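Local coordinates for thioredoxin domain-containing protein (Vibrio parahaemolyticus, PDB 2R5S) that is of unknown function, this C-terminal part being a helical tetratricopeptide-repeat domain of a thioredoxin-like protein that may act as a protein-disulfide reductase, at residues D34-Q37 and D41-L44. Numbering follows the deposited sequence.
Sequences DELQ and DVKL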
ATOM      1  N   ASP A  34      22.680  -3.576   7.023  1.00 56.56           N
ATOM      2  CA  ASP A  34      21.965  -4.629   6.278  1.00 57.27           C
ATOM      3  C   ASP A  34      21.894  -5.883   7.114  1.00 57.58           C
ATOM      4  O   ASP A  34      20.831  -6.510   7.214  1.00 58.72           O
ATOM      5  CB  ASP A  34      22.637  -4.992   4.993  1.00 57.93           C
ATOM      6  CG  ASP A  34      22.734  -3.832   4.015  1.00 61.17           C
ATOM      7  OD1 ASP A  34      23.777  -3.812   3.291  1.00 58.54           O
ATOM      8  OD2 ASP A  34      21.785  -2.984   3.969  1.00 61.15           O
ATOM      9  N   GLU A  35      23.031  -6.255   7.704  1.00 56.44           N
ATOM     10  CA  GLU A  35      23.058  -7.302   8.721  1.00 56.35           C
ATOM     11  C   GLU A  35      21.846  -7.177   9.705  1.00 54.81           C
ATOM     12  O   GLU A  35      21.090  -8.130   9.865  1.00 54.47           O
ATOM     13  CB  GLU A  35      24.383  -7.313   9.494  1.00 56.11           C
ATOM     14  CG  GLU A  35      25.664  -7.505   8.630  1.00 59.03           C
ATOM     15  CD  GLU A  35      26.412  -6.182   8.373  1.00 61.80           C
ATOM     16  OE1 GLU A  35      25.974  -5.126   8.900  1.00 63.52           O
ATOM     17  OE2 GLU A  35      27.444  -6.209   7.661  1.00 60.84           O
ATOM     18  N   LEU A  36      21.675  -6.021  10.350  1.00 53.89           N
ATOM     19  CA  LEU A  36      20.615  -5.899  11.377  1.00 52.36           C
ATOM     20  C   LEU A  36      19.250  -5.882  10.718  1.00 51.59           C
ATOM     21  O   LEU A  36      18.260  -6.436  11.250  1.00 52.75           O
ATOM     22  CB  LEU A  36      20.847  -4.693  12.295  1.00 51.89           C
ATOM     23  CG  LEU A  36      19.909  -4.574  13.530  1.00 54.90           C
ATOM     24  CD1 LEU A  36      19.912  -5.831  14.404  1.00 52.90           C
ATOM     25  CD2 LEU A  36      20.226  -3.375  14.380  1.00 52.61           C
ATOM     26  N   GLN A  37      19.163  -5.266   9.550  1.00 51.21           N
ATOM     27  CA  GLN A  37      17.962  -5.402   8.736  1.00 52.78           C
ATOM     28  C   GLN A  37      17.478  -6.837   8.496  1.00 53.28           C
ATOM     29  O   GLN A  37      16.286  -7.103   8.501  1.00 52.72           O
ATOM     30  CB  GLN A  37      18.045  -4.630   7.434  1.00 52.74           C
ATOM     31  CG  GLN A  37      17.917  -3.169   7.690  1.00 52.22           C
ATOM     32  CD  GLN A  37      17.740  -2.358   6.468  1.00 52.70           C
ATOM     33  OE1 GLN A  37      18.574  -1.528   6.158  1.00 57.52           O
ATOM     34  NE2 GLN A  37      16.650  -2.573   5.764  1.00 55.68           N
ATOM     35  N   ASP A  41      14.032 -10.837  13.785  1.00 53.10           N
ATOM     36  CA  ASP A  41      13.001 -10.112  14.613  1.00 52.59           C
ATOM     37  C   ASP A  41      12.730  -8.754  13.956  1.00 53.10           C
ATOM     38  O   ASP A  41      11.630  -8.262  14.011  1.00 52.09           O
ATOM     39  CB  ASP A  41      13.396  -9.948  16.097  1.00 52.63           C
ATOM     40  CG  ASP A  41      14.762  -9.263  16.321  1.00 54.32           C
ATOM     41  OD1 ASP A  41      15.621  -9.231  15.438  1.00 55.52           O
ATOM     42  OD2 ASP A  41      15.010  -8.777  17.436  1.00 56.52           O
ATOM     43  N   VAL A  42      13.735  -8.211  13.221  1.00 52.67           N
ATOM     44  CA  VAL A  42      13.596  -6.917  12.569  0.50 51.06           C
ATOM     45  C   VAL A  42      12.718  -7.096  11.355  1.00 52.02           C
ATOM     46  O   VAL A  42      11.811  -6.269  11.124  1.00 52.59           O
ATOM     47  CB  VAL A  42      14.943  -6.202  12.275  0.50 50.48           C
ATOM     48  CG1 VAL A  42      14.709  -4.902  11.550  0.50 45.98           C
ATOM     49  CG2 VAL A  42      15.609  -5.851  13.573  0.50 48.46           C
ATOM     50  N   LYS A  43      12.919  -8.193  10.624  1.00 51.23           N
ATOM     51  CA  LYS A  43      11.980  -8.636   9.605  1.00 51.29           C
ATOM     52  C   LYS A  43      10.558  -8.751  10.022  1.00 52.00           C
ATOM     53  O   LYS A  43       9.711  -8.276   9.330  1.00 54.27           O
ATOM     54  CB  LYS A  43      12.386 -10.013   9.015  1.00 51.49           C
ATOM     55  CG  LYS A  43      13.633  -9.880   8.123  1.00 47.69           C
ATOM     56  CD  LYS A  43      13.937 -11.303   7.526  1.00 49.89           C
ATOM     57  CE  LYS A  43      14.960 -11.218   6.387  1.00 52.74           C
ATOM     58  NZ  LYS A  43      15.242 -12.667   5.967  1.00 59.57           N
ATOM     59  N   LEU A  44      10.275  -9.370  11.133  1.00 53.11           N
ATOM     60  CA  LEU A  44       8.882  -9.406  11.579  1.00 55.71           C
ATOM     61  C   LEU A  44       8.355  -7.979  11.749  1.00 55.91           C
ATOM     62  O   LEU A  44       7.394  -7.615  11.139  1.00 58.51           O
ATOM     63  CB  LEU A  44       8.751 -10.203  12.891  1.00 54.97           C
ATOM     64  CG  LEU A  44       8.674 -11.738  12.920  1.00 60.07           C
ATOM     65  CD1 LEU A  44       8.545 -12.369  11.533  1.00 56.37           C
ATOM     66  CD2 LEU A  44       9.755 -12.381  13.758  1.00 61.10           C
TER
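Within a tetratricopeptide-repeat region, the chain makes a short helical turn, 34-37, before helix 40-52 begins, and Val-42, in the first turn of that helix, closes against the end of the short one. The valine meets backbone more than side chain. Val-42 CB lies 3.5 Å from Leu-36 O, and its CG2 branch is nearly as close to that oxygen. With chi1 at 178°, Val-42 CG1 points opposite its own backbone N and comes 4.1 Å from Gln-37 O, so the branched side chain is set against two successive carbonyls. The apolar part is looser: Leu-36 leaves its backbone across the contact and only its end turns in, CD1 coming 4.4 Å from Val-42 CG2. One residue further on, Lys-43 passes Gln-37 O with its CG at 3.9 Å; beyond CG the chain runs extended, and NZ hydrogen-bonds to Thr-65 OG1. The contact is small, 151 Å² summed over both sides: carbon atoms rest on carbonyl oxygens, with one loose apolar touch, and neither carbonyl is hydrogen-bonded by the other segment. Val-42 is buried, its side chain about 4 Å from a bound MES molecule that probably came from the crystallisation liquor. Leu-10 of helix 9-18 touches both Leu-36 and Val-42, while Ile-29 of helix 22-30 packs on Gln-37 and Val-42, joining this turn to the two preceding helices.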